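PDB 3R4S: botulinum neurotoxin type C1 from Clostridium botulinum, which binds gangliosides through the heavy-chain fragment present here, an interaction on which the toxin's entry into cells depends. Local coordinates for residues L117-K122 against G158-Y163; N145-V150 against W209-Y214. All blocks are in the same frame, centred on the assembly; numbering follows the deposited sequence.

Contact 1. Residues L117-K122 against G158-Y163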
loop_
_atom_site.group_PDB
_atom_site.type_symbol
_atom_site.label_atom_id
_atom_site.label_comp_id
_atom_site.label_asym_id
_atom_site.label_seq_id
_atom_site.Cartn_x
_atom_site.Cartn_y
_atom_site.Cartn_z
ATOM N N LEU A 117 0.183 -6.198 13.966
ATOM C CA LEU A 117 1.150 -5.213 14.426
ATOM C C LEU A 117 0.663 -4.742 15.790
ATOM O O LEU A 117 -0.494 -4.341 15.939
ATOM C CB LEU A 117 1.317 -4.045 13.448
ATOM C CG LEU A 117 2.282 -2.943 13.937
ATOM C CD1 LEU A 117 3.115 -2.378 12.813
ATOM C CD2 LEU A 117 1.523 -1.816 14.620
ATOM N N VAL A 118 1.542 -4.818 16.787
ATOM C CA VAL A 118 1.141 -4.610 18.172
ATOM C C VAL A 118 1.838 -3.404 18.806
ATOM O O VAL A 118 3.061 -3.284 18.736
ATOM C CB VAL A 118 1.467 -5.856 19.011
ATOM C CG1 VAL A 118 0.939 -5.705 20.418
ATOM C CG2 VAL A 118 0.868 -7.114 18.354
ATOM N N PHE A 119 1.061 -2.513 19.413
ATOM C CA PHE A 119 1.618 -1.444 20.239
ATOM C C PHE A 119 1.441 -1.806 21.697
ATOM O O PHE A 119 0.359 -2.213 22.107
ATOM C CB PHE A 119 0.939 -0.098 19.969
ATOM C CG PHE A 119 1.407 0.996 20.890
ATOM C CD1 PHE A 119 2.612 1.654 20.653
ATOM C CD2 PHE A 119 0.653 1.354 21.999
ATOM C CE1 PHE A 119 3.063 2.666 21.511
ATOM C CE2 PHE A 119 1.090 2.355 22.863
ATOM C CZ PHE A 119 2.306 3.008 22.621
ATOM N N THR A 120 2.501 -1.653 22.479
ATOM C CA THR A 120 2.467 -2.046 23.883
ATOM C C THR A 120 2.979 -0.957 24.818
ATOM O O THR A 120 4.056 -0.385 24.596
ATOM C CB THR A 120 3.328 -3.287 24.120
ATOM O OG1 THR A 120 2.921 -4.326 23.222
ATOM C CG2 THR A 120 3.179 -3.766 25.556
ATOM N N LEU A 121 2.197 -0.654 25.851
ATOM C CA LEU A 121 2.713 0.089 26.996
ATOM C C LEU A 121 3.232 -0.942 27.991
ATOM O O LEU A 121 2.489 -1.833 28.407
ATOM C CB LEU A 121 1.621 0.937 27.642
ATOM C CG LEU A 121 1.192 2.214 26.911
ATOM C CD1 LEU A 121 0.181 2.967 27.745
ATOM C CD2 LEU A 121 2.378 3.116 26.599
ATOM N N LYS A 122 4.508 -0.851 28.349
ATOM C CA LYS A 122 5.068 -1.782 29.319
ATOM C C LYS A 122 5.252 -1.099 30.669
ATOM O O LYS A 122 6.145 -0.263 30.842
ATOM C CB LYS A 122 6.394 -2.358 28.830
ATOM C CG LYS A 122 6.944 -3.456 29.736
ATOM C CD LYS A 122 8.303 -3.932 29.260
ATOM C CE LYS A 122 8.831 -5.082 30.109
ATOM N NZ LYS A 122 8.456 -6.384 29.536
ATOM N N GLY A 158 -7.662 8.329 29.615
ATOM C CA GLY A 158 -8.651 7.883 28.652
ATOM C C GLY A 158 -8.328 6.560 27.996
ATOM O O GLY A 158 -8.227 5.524 28.661
ATOM N N ASN A 159 -8.177 6.598 26.676
ATOM C CA ASN A 159 -7.969 5.388 25.896
ATOM C C ASN A 159 -6.645 5.375 25.143
ATOM O O ASN A 159 -6.031 6.425 24.899
ATOM C CB ASN A 159 -9.109 5.238 24.894
ATOM C CG ASN A 159 -10.450 5.176 25.566
ATOM O OD1 ASN A 159 -10.767 4.196 26.240
ATOM N ND2 ASN A 159 -11.242 6.225 25.405
ATOM N N MET A 160 -6.207 4.177 24.790
ATOM C CA MET A 160 -5.095 4.021 23.865
ATOM C C MET A 160 -5.706 3.504 22.573
ATOM O O MET A 160 -6.593 2.628 22.587
ATOM C CB MET A 160 -4.013 3.078 24.411
ATOM C CG MET A 160 -4.454 1.630 24.606
ATOM S SD MET A 160 -3.141 0.618 25.348
ATOM C CE MET A 160 -1.780 1.083 24.315
ATOM N N LYS A 161 -5.281 4.089 21.461
ATOM C CA LYS A 161 -5.920 3.820 20.181
ATOM C C LYS A 161 -4.868 3.578 19.115
ATOM O O LYS A 161 -3.761 4.125 19.171
ATOM C CB LYS A 161 -6.798 5.003 19.764
ATOM C CG LYS A 161 -7.904 5.347 20.755
ATOM C CD LYS A 161 -8.697 6.558 20.287
ATOM C CE LYS A 161 -9.252 7.314 21.478
ATOM N NZ LYS A 161 -9.784 8.662 21.108
ATOM N N ILE A 162 -5.210 2.758 18.134
ATOM C CA ILE A 162 -4.361 2.637 16.972
ATOM C C ILE A 162 -5.212 2.828 15.727
ATOM O O ILE A 162 -6.317 2.290 15.630
ATOM C CB ILE A 162 -3.548 1.318 16.952
ATOM C CG1 ILE A 162 -2.688 1.259 15.685
ATOM C CG2 ILE A 162 -4.476 0.097 17.010
ATOM C CD1 ILE A 162 -1.588 0.210 15.769
ATOM N N TYR A 163 -4.705 3.650 14.812
ATOM C CA TYR A 163 -5.331 3.892 13.526
ATOM C C TYR A 163 -4.448 3.369 12.397
ATOM O O TYR A 163 -3.223 3.353 12.504
ATOM C CB TYR A 163 -5.515 5.390 13.293
ATOM C CG TYR A 163 -6.310 6.165 14.326
ATOM C CD1 TYR A 163 -7.515 6.778 13.981
ATOM C CD2 TYR A 163 -5.841 6.334 15.619
ATOM C CE1 TYR A 163 -8.246 7.524 14.911
ATOM C CE2 TYR A 163 -6.570 7.074 16.561
ATOM C CZ TYR A 163 -7.765 7.666 16.196
ATOM O OH TYR A 163 -8.482 8.403 17.117
#
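L117, F119 and L121 meet M160 and I162 in a buried apolar contact between the two sheets of the N-terminal receptor-binding domain. Three observations identify it as packing of sheet on sheet. The axes of 117-122 and 159-163 come no closer than 9.0 Å, the two backbones exchange no hydrogen bonds, and the residues in contact alternate along each strand, V118, T120 and K161 pointing away. The strands run roughly antiparallel, at 157°, and together bury 202 Å².

M160 carries the largest share. Its thioether chain bends at chi3 (-48°), which turns the terminal methyl onto F119: M160 CE lies 3.4 Å from F119 CD2, in the plane of the ring and therefore at its edge. This is a methyl-to-rim approach, with the methyl above neither face. The same M160 CE also meets L121 CG at 4.1 Å, and so touches two side chains of the opposing strand.

Two antiparallel sheets packed face to face make a beta-sandwich, consistent with the lectin-like jelly roll known for this domain of clostridial neurotoxins. Nearer the other end of the contact, L117 CD2 reaches I162 CD1 at 3.9 Å, the two branches crossing at a slant. With CG1 anti to the backbone N (chi1 179°) and the chain extended at chi2, CD1 of I162 points at L117. V152 and N154 of strand 148-155 touch F119 and L121 respectively, while M160 also packs against Q129 and I131 of strand 127-134.

Contact 2. Residues N145-V150 against W209-Y214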
loop_
_atom_site.group_PDB
_atom_site.type_symbol
_atom_site.label_atom_id
_atom_site.label_comp_id
_atom_site.label_asym_id
_atom_site.label_seq_id
_atom_site.Cartn_x
_atom_site.Cartn_y
_atom_site.Cartn_z
ATOM N N ASN A 145 2.182 -6.827 2.046
ATOM C CA ASN A 145 3.466 -6.214 1.753
ATOM C C ASN A 145 3.384 -4.759 1.308
ATOM O O ASN A 145 4.251 -4.277 0.576
ATOM C CB ASN A 145 4.174 -7.043 0.691
ATOM C CG ASN A 145 4.117 -8.524 0.995
ATOM O OD1 ASN A 145 4.274 -8.940 2.149
ATOM N ND2 ASN A 145 3.886 -9.331 -0.034
ATOM N N LYS A 146 2.352 -4.056 1.758
ATOM C CA LYS A 146 2.115 -2.701 1.284
ATOM C C LYS A 146 2.385 -1.623 2.330
ATOM O O LYS A 146 2.315 -1.864 3.534
ATOM C CB LYS A 146 0.686 -2.577 0.763
ATOM C CG LYS A 146 -0.375 -2.709 1.823
ATOM C CD LYS A 146 -1.754 -2.942 1.170
ATOM C CE LYS A 146 -1.844 -4.325 0.519
ATOM N NZ LYS A 146 -3.207 -4.615 -0.053
ATOM N N TRP A 147 2.716 -0.432 1.852
ATOM C CA TRP A 147 2.855 0.716 2.735
ATOM C C TRP A 147 1.545 0.938 3.478
ATOM O O TRP A 147 0.467 0.868 2.877
ATOM C CB TRP A 147 3.172 1.968 1.924
ATOM C CG TRP A 147 4.616 2.130 1.569
ATOM C CD1 TRP A 147 5.191 1.960 0.335
ATOM C CD2 TRP A 147 5.673 2.526 2.456
ATOM N NE1 TRP A 147 6.548 2.218 0.404
ATOM C CE2 TRP A 147 6.867 2.578 1.692
ATOM C CE3 TRP A 147 5.726 2.842 3.822
ATOM C CZ2 TRP A 147 8.102 2.937 2.252
ATOM C CZ3 TRP A 147 6.962 3.203 4.383
ATOM C CH2 TRP A 147 8.131 3.239 3.598
ATOM N N PHE A 148 1.633 1.194 4.780
ATOM C CA PHE A 148 0.488 1.703 5.517
ATOM C C PHE A 148 0.925 2.742 6.551
ATOM O O PHE A 148 2.088 2.799 6.940
ATOM C CB PHE A 148 -0.353 0.579 6.151
ATOM C CG PHE A 148 0.406 -0.323 7.116
ATOM C CD1 PHE A 148 0.219 -0.211 8.487
ATOM C CD2 PHE A 148 1.255 -1.321 6.643
ATOM C CE1 PHE A 148 0.886 -1.068 9.387
ATOM C CE2 PHE A 148 1.926 -2.177 7.524
ATOM C CZ PHE A 148 1.734 -2.055 8.904
ATOM N N PHE A 149 -0.018 3.582 6.954
ATOM C CA PHE A 149 0.258 4.684 7.861
ATOM C C PHE A 149 -0.297 4.361 9.244
ATOM O O PHE A 149 -1.503 4.223 9.429
ATOM C CB PHE A 149 -0.387 5.969 7.338
ATOM C CG PHE A 149 -0.063 7.180 8.159
ATOM C CD1 PHE A 149 1.259 7.587 8.321
ATOM C CD2 PHE A 149 -1.066 7.914 8.775
ATOM C CE1 PHE A 149 1.575 8.722 9.082
ATOM C CE2 PHE A 149 -0.757 9.047 9.542
ATOM C CZ PHE A 149 0.563 9.451 9.689
ATOM N N VAL A 150 0.595 4.221 10.207
ATOM C CA VAL A 150 0.206 3.916 11.573
ATOM C C VAL A 150 0.068 5.194 12.386
ATOM O O VAL A 150 0.854 6.141 12.244
ATOM C CB VAL A 150 1.246 3.023 12.240
ATOM C CG1 VAL A 150 1.002 2.941 13.752
ATOM C CG2 VAL A 150 1.237 1.612 11.595
ATOM N N TRP A 209 10.557 -0.985 5.882
ATOM C CA TRP A 209 10.831 0.378 5.466
ATOM C C TRP A 209 10.050 1.298 6.378
ATOM O O TRP A 209 8.914 0.982 6.756
ATOM C CB TRP A 209 10.353 0.628 4.038
ATOM C CG TRP A 209 11.059 -0.124 2.966
ATOM C CD1 TRP A 209 12.023 0.359 2.120
ATOM C CD2 TRP A 209 10.822 -1.478 2.569
ATOM N NE1 TRP A 209 12.405 -0.616 1.230
ATOM C CE2 TRP A 209 11.686 -1.755 1.485
ATOM C CE3 TRP A 209 9.972 -2.486 3.029
ATOM C CZ2 TRP A 209 11.727 -3.002 0.855
ATOM C CZ3 TRP A 209 10.008 -3.727 2.398
ATOM C CH2 TRP A 209 10.881 -3.970 1.321
ATOM N N ILE A 210 10.660 2.437 6.706
ATOM C CA ILE A 210 10.063 3.452 7.553
ATOM C C ILE A 210 10.307 4.840 6.962
ATOM O O ILE A 210 11.394 5.123 6.447
ATOM C CB ILE A 210 10.691 3.441 8.967
ATOM C CG1 ILE A 210 10.488 2.082 9.649
ATOM C CG2 ILE A 210 10.122 4.588 9.818
ATOM C CD1 ILE A 210 9.042 1.774 10.007
ATOM N N ARG A 211 9.299 5.707 7.030
ATOM C CA ARG A 211 9.530 7.138 6.799
ATOM C C ARG A 211 8.555 8.002 7.585
ATOM O O ARG A 211 7.433 7.577 7.911
ATOM C CB ARG A 211 9.514 7.499 5.309
ATOM C CG ARG A 211 8.204 7.203 4.580
ATOM C CD ARG A 211 7.295 8.424 4.493
ATOM N NE ARG A 211 6.173 8.209 3.568
ATOM C CZ ARG A 211 5.352 9.172 3.151
ATOM N NH1 ARG A 211 5.526 10.424 3.575
ATOM N NH2 ARG A 211 4.357 8.896 2.307
ATOM N N ASP A 212 9.025 9.201 7.921
ATOM C CA ASP A 212 8.265 10.189 8.680
ATOM C C ASP A 212 7.705 9.661 10.004
ATOM O O ASP A 212 6.488 9.589 10.198
ATOM C CB ASP A 212 7.185 10.823 7.805
ATOM C CG ASP A 212 7.782 11.607 6.632
ATOM O OD1 ASP A 212 8.785 12.330 6.845
ATOM O OD2 ASP A 212 7.262 11.492 5.501
ATOM N N PHE A 213 8.619 9.304 10.903
ATOM C CA PHE A 213 8.265 8.836 12.239
ATOM C C PHE A 213 8.200 10.057 13.154
ATOM O O PHE A 213 9.226 10.674 13.464
ATOM C CB PHE A 213 9.287 7.797 12.750
ATOM C CG PHE A 213 8.999 7.297 14.135
ATOM C CD1 PHE A 213 8.314 6.099 14.332
ATOM C CD2 PHE A 213 9.398 8.030 15.247
ATOM C CE1 PHE A 213 8.042 5.643 15.619
ATOM C CE2 PHE A 213 9.129 7.585 16.534
ATOM C CZ PHE A 213 8.445 6.397 16.720
ATOM N N TYR A 214 6.983 10.421 13.551
ATOM C CA TYR A 214 6.751 11.595 14.370
ATOM C C TYR A 214 6.218 11.185 15.734
ATOM O O TYR A 214 5.545 10.162 15.860
ATOM C CB TYR A 214 5.696 12.491 13.709
ATOM C CG TYR A 214 6.040 12.988 12.322
ATOM C CD1 TYR A 214 7.342 12.925 11.829
ATOM C CD2 TYR A 214 5.056 13.562 11.521
ATOM C CE1 TYR A 214 7.647 13.404 10.540
ATOM C CE2 TYR A 214 5.345 14.042 10.239
ATOM C CZ TYR A 214 6.634 13.967 9.760
ATOM O OH TYR A 214 6.890 14.450 8.496
#
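W147 reaches W209 within one antiparallel sheet of the lectin-like sandwich, where strands 148-155 and 207-216 both pair with strand 77-87 and are therefore second neighbours. The backbone evidence agrees: the nearest CA atoms, those of W147 and W209, are 8.4 Å apart, and contact is made by the W147 side chain, which reaches to the base and backbone of W209.

The far corner of the W147 indole does the touching. W147 CH2 lies 3.5 Å from W209 CB, and W147 CZ3 is 3.8 Å from W209 O. The six-membered ring of W147 and the five-membered ring of W209 have centroids 6.0 Å apart, with planes at 56°, which is neither a stack nor a T-shape. The aliphatic part of R211 joins in, with R211 CG 4.1 Å from W147 CH2.

Rotation about CB-CG (chi2 96°) turns the R211 chain, and its guanidinium forms a salt bridge with D212, R211 NH1 to D212 OD2 2.8 Å, the carboxylate oxygen lying in the guanidinium plane. R211 NH2 bonds to L232 O, D212 OD1 accepts from Q17 NE2, and W147 NE1 donates to N244 OD1. Between the two segments runs strand 77-87, whose R85 touches the W147 side chain and whose W83 makes a cation-pi contact with R211; W209 and I210 touch K50 and F49 of strand 49-52, and further along, F213 and Y214 pack on strand 12-18.

Followed from the N terminus, the chain passes 117-122, then 145-150, 158-163 and finally 209-214, so the two contacts cross: contact 1 closes over 35 intervening residues after contact 2 has opened, and contact 2 closes over 58. Strands 148-155 and 159-164 succeed each other in the chain and are antiparallel neighbours in one sheet. Contact 1 ties that sheet to the facing one; contact 2 ties two strands of the same sheet across 77-87. Although their centres lie about 17 Å apart, they meet through packing, L117 CD1 approaching F148 CZ at 4.2 Å and I162 CD1 approaching V150 CG1 at 4.3 Å.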